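Local structure of De novo designed protein CA01 (Synthetic construct, 5E6G) at residues R61-L73 with R86-Y99. The protein is a computationally designed all-helical protein with no known natural function, made using strategies inspired by evolution. Numbering follows the deposited sequence.
Sequences RIAYLAALEAYRL and RAAAYLASMGYPHY
Helix 61-73, which carries Ile62, Leu65, Glu69 and Leu73 on one flank, and helix 86-93, which meets it through Ala87, Tyr90 and Leu91, run roughly antiparallel at 140°, their axes 9.3 Å apart at closest approach. Beyond the Schellman motif at Gly95, Tyr96 occupies the N-cap position of the next helix, so the chain turns and presents two further tyrosines to the same flank. Ile62 shows how one branched residue can serve both. With CG2 anti to the backbone N and CG1 beside that nitrogen, CG1 lies 3.8 Å from the Tyr96 ring centroid and CG2 makes a second CH-pi contact over a face of Tyr99. Ala66 CB meets Leu91 CD1 at 3.8 Å and also touches Tyr99, whose hydroxyl bonds to Val129 O and ties the corner to helix 121-130. Leu65 spans from Tyr96 to Tyr90, its CD1 against Tyr96 CE2 and its CB beside Tyr90 OH. Tyr90 is sandwiched: Met94 CG lies over one face, toward the rim, while Glu69 CB lies over the centre of the other. The bend at chi2 (65°) lays the Glu69 carboxylate nearly parallel to that ring, 3° between planes, with CD 3.5 Å from Tyr90 CD2. An alanine in place of Tyr90 is likely to leave the aliphatic stem of Glu69 without its flat support and its carboxylate freer to swing. At the far end Leu73 CD2 sits over the Arg86 guanidinium, 3.6 Å from CZ. Between these segments, then, cohesion is chiefly apolar and CH-pi: the glutamate and arginine contribute carbon and flat surfaces rather than a salt bridge to each other.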
loop_
_atom_site.group_PDB
_atom_site.type_symbol
_atom_site.label_atom_id
_atom_site.label_comp_id
_atom_site.label_asym_id
_atom_site.label_seq_id
_atom_site.Cartn_x
_atom_site.Cartn_y
_atom_site.Cartn_z
ATOM N N ARG A 61 4.730 8.815 5.026
ATOM C CA ARG A 61 5.968 8.047 5.076
ATOM C C ARG A 61 5.686 6.570 5.351
ATOM O O ARG A 61 6.318 5.696 4.763
ATOM C CB ARG A 61 6.906 8.624 6.139
ATOM C CG ARG A 61 7.639 9.877 5.679
ATOM C CD ARG A 61 8.468 10.503 6.788
ATOM N NE ARG A 61 9.281 11.610 6.286
ATOM C CZ ARG A 61 10.550 11.504 5.900
ATOM N NH1 ARG A 61 11.182 10.340 5.961
ATOM N NH2 ARG A 61 11.196 12.574 5.454
ATOM N N ILE A 62 4.735 6.294 6.237
ATOM C CA ILE A 62 4.336 4.918 6.524
ATOM C C ILE A 62 3.685 4.290 5.293
ATOM O O ILE A 62 3.968 3.142 4.949
ATOM C CB ILE A 62 3.364 4.841 7.718
ATOM C CG1 ILE A 62 4.062 5.321 8.992
ATOM C CG2 ILE A 62 2.855 3.408 7.912
ATOM C CD1 ILE A 62 3.137 5.488 10.183
ATOM N N ALA A 63 2.815 5.051 4.635
ATOM C CA ALA A 63 2.150 4.589 3.420
ATOM C C ALA A 63 3.166 4.291 2.322
ATOM O O ALA A 63 2.953 3.412 1.483
ATOM C CB ALA A 63 1.142 5.626 2.943
ATOM N N TYR A 64 4.268 5.036 2.328
ATOM C CA TYR A 64 5.343 4.831 1.367
ATOM C C TYR A 64 6.009 3.477 1.596
ATOM O O TYR A 64 6.265 2.735 0.651
ATOM C CB TYR A 64 6.374 5.958 1.471
ATOM C CG TYR A 64 7.467 5.904 0.428
ATOM C CD1 TYR A 64 8.619 5.159 0.640
ATOM C CD2 TYR A 64 7.349 6.606 -0.764
ATOM C CE1 TYR A 64 9.620 5.110 -0.311
ATOM C CE2 TYR A 64 8.345 6.563 -1.718
ATOM C CZ TYR A 64 9.478 5.815 -1.487
ATOM O OH TYR A 64 10.472 5.770 -2.437
ATOM N N LEU A 65 6.279 3.163 2.859
ATOM C CA LEU A 65 6.891 1.890 3.219
ATOM C C LEU A 65 5.979 0.727 2.843
ATOM O O LEU A 65 6.449 -0.317 2.387
ATOM C CB LEU A 65 7.202 1.843 4.716
ATOM C CG LEU A 65 8.191 2.879 5.260
ATOM C CD1 LEU A 65 8.370 2.693 6.761
ATOM C CD2 LEU A 65 9.532 2.806 4.548
ATOM N N ALA A 66 4.676 0.914 3.035
ATOM C CA ALA A 66 3.696 -0.120 2.714
ATOM C C ALA A 66 3.695 -0.423 1.218
ATOM O O ALA A 66 3.795 -1.582 0.807
ATOM C CB ALA A 66 2.307 0.307 3.169
ATOM N N ALA A 67 3.588 0.629 0.411
ATOM C CA ALA A 67 3.561 0.494 -1.041
ATOM C C ALA A 67 4.861 -0.109 -1.555
ATOM O O ALA A 67 4.865 -0.883 -2.512
ATOM C CB ALA A 67 3.315 1.849 -1.696
ATOM N N LEU A 68 5.962 0.260 -0.912
ATOM C CA LEU A 68 7.282 -0.200 -1.313
ATOM C C LEU A 68 7.423 -1.699 -1.071
ATOM O O LEU A 68 7.817 -2.445 -1.964
ATOM C CB LEU A 68 8.366 0.569 -0.554
ATOM C CG LEU A 68 9.821 0.230 -0.880
ATOM C CD1 LEU A 68 10.133 0.488 -2.345
ATOM C CD2 LEU A 68 10.752 1.035 0.012
ATOM N N GLU A 69 7.090 -2.134 0.140
ATOM C CA GLU A 69 7.161 -3.546 0.486
ATOM C C GLU A 69 6.185 -4.368 -0.353
ATOM O O GLU A 69 6.517 -5.463 -0.807
ATOM C CB GLU A 69 6.874 -3.744 1.976
ATOM C CG GLU A 69 6.917 -5.195 2.440
ATOM C CD GLU A 69 8.299 -5.817 2.326
ATOM O OE1 GLU A 69 9.267 -5.093 1.997
ATOM O OE2 GLU A 69 8.416 -7.035 2.568
ATOM N N ALA A 70 4.982 -3.839 -0.552
ATOM C CA ALA A 70 3.987 -4.506 -1.382
ATOM C C ALA A 70 4.533 -4.699 -2.788
ATOM O O ALA A 70 4.364 -5.756 -3.399
ATOM C CB ALA A 70 2.698 -3.708 -1.416
ATOM N N TYR A 71 5.198 -3.667 -3.291
ATOM C CA TYR A 71 5.783 -3.704 -4.622
ATOM C C TYR A 71 6.832 -4.810 -4.764
ATOM O O TYR A 71 6.779 -5.598 -5.711
ATOM C CB TYR A 71 6.406 -2.347 -4.958
ATOM C CG TYR A 71 7.190 -2.346 -6.250
ATOM C CD1 TYR A 71 8.545 -2.652 -6.256
ATOM C CD2 TYR A 71 6.579 -2.043 -7.456
ATOM C CE1 TYR A 71 9.274 -2.658 -7.428
ATOM C CE2 TYR A 71 7.301 -2.045 -8.642
ATOM C CZ TYR A 71 8.648 -2.354 -8.623
ATOM O OH TYR A 71 9.367 -2.355 -9.804
ATOM N N ARG A 72 7.783 -4.867 -3.834
ATOM C CA ARG A 72 8.895 -5.807 -3.955
ATOM C C ARG A 72 8.419 -7.250 -3.801
ATOM O O ARG A 72 8.983 -8.163 -4.409
ATOM C CB ARG A 72 9.998 -5.491 -2.931
ATOM C CG ARG A 72 9.694 -5.829 -1.469
ATOM C CD ARG A 72 10.889 -6.487 -0.772
ATOM N NE ARG A 72 10.739 -7.942 -0.668
ATOM C CZ ARG A 72 11.674 -8.835 -0.989
ATOM N NH1 ARG A 72 12.861 -8.453 -1.448
ATOM N NH2 ARG A 72 11.420 -10.129 -0.848
ATOM N N LEU A 73 7.379 -7.450 -3.000
ATOM C CA LEU A 73 6.816 -8.780 -2.800
ATOM C C LEU A 73 6.222 -9.306 -4.101
ATOM O O LEU A 73 6.445 -10.458 -4.474
ATOM C CB LEU A 73 5.754 -8.759 -1.700
ATOM C CG LEU A 73 6.294 -8.670 -0.271
ATOM C CD1 LEU A 73 5.186 -8.302 0.699
ATOM C CD2 LEU A 73 6.956 -9.984 0.139
ATOM N N ARG A 86 2.043 -10.547 4.231
ATOM C CA ARG A 86 3.459 -10.371 4.538
ATOM C C ARG A 86 3.816 -8.889 4.665
ATOM O O ARG A 86 4.673 -8.520 5.467
ATOM C CB ARG A 86 4.330 -11.039 3.468
ATOM C CG ARG A 86 4.366 -12.556 3.570
ATOM C CD ARG A 86 5.083 -13.197 2.393
ATOM N NE ARG A 86 6.522 -12.943 2.408
ATOM C CZ ARG A 86 7.364 -13.349 1.462
ATOM N NH1 ARG A 86 6.918 -14.031 0.415
ATOM N NH2 ARG A 86 8.656 -13.069 1.558
ATOM N N ALA A 87 3.155 -8.045 3.878
ATOM C CA ALA A 87 3.362 -6.603 3.975
ATOM C C ALA A 87 2.840 -6.082 5.311
ATOM O O ALA A 87 3.448 -5.210 5.929
ATOM C CB ALA A 87 2.686 -5.889 2.822
ATOM N N ALA A 88 1.711 -6.625 5.755
ATOM C CA ALA A 88 1.141 -6.247 7.042
ATOM C C ALA A 88 2.108 -6.566 8.180
ATOM O O ALA A 88 2.263 -5.776 9.111
ATOM C CB ALA A 88 -0.186 -6.951 7.263
ATOM N N ALA A 89 2.757 -7.723 8.099
ATOM C CA ALA A 89 3.732 -8.127 9.107
ATOM C C ALA A 89 4.951 -7.206 9.077
ATOM O O ALA A 89 5.465 -6.807 10.121
ATOM C CB ALA A 89 4.151 -9.573 8.889
ATOM N N TYR A 90 5.405 -6.884 7.869
ATOM C CA TYR A 90 6.500 -5.937 7.666
ATOM C C TYR A 90 6.213 -4.619 8.371
ATOM O O TYR A 90 7.057 -4.093 9.094
ATOM C CB TYR A 90 6.722 -5.703 6.165
ATOM C CG TYR A 90 7.516 -4.456 5.819
ATOM C CD1 TYR A 90 6.900 -3.212 5.732
ATOM C CD2 TYR A 90 8.874 -4.529 5.552
ATOM C CE1 TYR A 90 7.620 -2.077 5.410
ATOM C CE2 TYR A 90 9.599 -3.398 5.225
ATOM C CZ TYR A 90 8.968 -2.176 5.159
ATOM O OH TYR A 90 9.692 -1.052 4.835
ATOM N N LEU A 91 5.009 -4.097 8.158
ATOM C CA LEU A 91 4.609 -2.817 8.726
ATOM C C LEU A 91 4.560 -2.854 10.249
ATOM O O LEU A 91 4.904 -1.875 10.911
ATOM C CB LEU A 91 3.246 -2.405 8.165
ATOM C CG LEU A 91 3.272 -2.036 6.678
ATOM C CD1 LEU A 91 1.877 -2.093 6.074
ATOM C CD2 LEU A 91 3.893 -0.654 6.484
ATOM N N ALA A 92 4.133 -3.982 10.805
ATOM C CA ALA A 92 4.063 -4.127 12.254
ATOM C C ALA A 92 5.464 -4.181 12.859
ATOM O O ALA A 92 5.717 -3.605 13.916
ATOM C CB ALA A 92 3.277 -5.372 12.624
ATOM N N SER A 93 6.372 -4.870 12.177
ATOM C CA SER A 93 7.739 -5.016 12.661
ATOM C C SER A 93 8.496 -3.693 12.592
ATOM O O SER A 93 9.453 -3.481 13.335
ATOM C CB SER A 93 8.482 -6.080 11.855
ATOM O OG SER A 93 8.839 -5.597 10.571
ATOM N N MET A 94 8.070 -2.812 11.692
ATOM C CA MET A 94 8.685 -1.496 11.564
ATOM C C MET A 94 8.190 -0.543 12.650
ATOM O O MET A 94 8.712 0.562 12.801
ATOM C CB MET A 94 8.406 -0.909 10.178
ATOM C CG MET A 94 9.213 -1.556 9.062
ATOM S SD MET A 94 10.990 -1.269 9.213
ATOM C CE MET A 94 11.108 0.459 8.759
ATOM N N GLY A 95 7.183 -0.976 13.403
ATOM C CA GLY A 95 6.671 -0.203 14.521
ATOM C C GLY A 95 5.438 0.610 14.178
ATOM O O GLY A 95 5.231 1.694 14.727
ATOM N N TYR A 96 4.619 0.089 13.269
ATOM C CA TYR A 96 3.359 0.732 12.902
ATOM C C TYR A 96 2.235 -0.301 12.869
ATOM O O TYR A 96 1.660 -0.565 11.815
ATOM C CB TYR A 96 3.482 1.428 11.544
ATOM C CG TYR A 96 4.787 2.166 11.358
ATOM C CD1 TYR A 96 5.079 3.301 12.102
ATOM C CD2 TYR A 96 5.723 1.730 10.432
ATOM C CE1 TYR A 96 6.272 3.977 11.934
ATOM C CE2 TYR A 96 6.916 2.398 10.256
ATOM C CZ TYR A 96 7.187 3.521 11.009
ATOM O OH TYR A 96 8.377 4.190 10.833
ATOM N N PRO A 97 1.916 -0.885 14.034
ATOM C CA PRO A 97 0.961 -1.997 14.109
ATOM C C PRO A 97 -0.486 -1.591 13.828
ATOM O O PRO A 97 -1.282 -2.441 13.429
ATOM C CB PRO A 97 1.117 -2.494 15.549
ATOM C CG PRO A 97 1.605 -1.317 16.309
ATOM C CD PRO A 97 2.437 -0.509 15.360
ATOM N N HIS A 98 -0.823 -0.322 14.031
ATOM C CA HIS A 98 -2.189 0.138 13.800
ATOM C C HIS A 98 -2.461 0.309 12.308
ATOM O O HIS A 98 -3.487 -0.148 11.805
ATOM C CB HIS A 98 -2.447 1.444 14.550
ATOM C CG HIS A 98 -2.446 1.287 16.036
ATOM N ND1 HIS A 98 -3.315 0.442 16.698
ATOM C CD2 HIS A 98 -1.681 1.858 16.997
ATOM C CE1 HIS A 98 -3.087 0.503 17.994
ATOM N NE2 HIS A 98 -2.098 1.357 18.205
ATOM N N TYR A 99 -1.542 0.961 11.604
ATOM C CA TYR A 99 -1.607 1.020 10.149
ATOM C C TYR A 99 -1.609 -0.399 9.580
ATOM O O TYR A 99 -2.339 -0.697 8.634
ATOM C CB TYR A 99 -0.431 1.820 9.578
ATOM C CG TYR A 99 -0.443 1.932 8.066
ATOM C CD1 TYR A 99 0.021 0.893 7.269
ATOM C CD2 TYR A 99 -0.917 3.076 7.437
ATOM C CE1 TYR A 99 0.007 0.985 5.892
ATOM C CE2 TYR A 99 -0.928 3.180 6.057
ATOM C CZ TYR A 99 -0.467 2.130 5.290
ATOM O OH TYR A 99 -0.479 2.221 3.918
#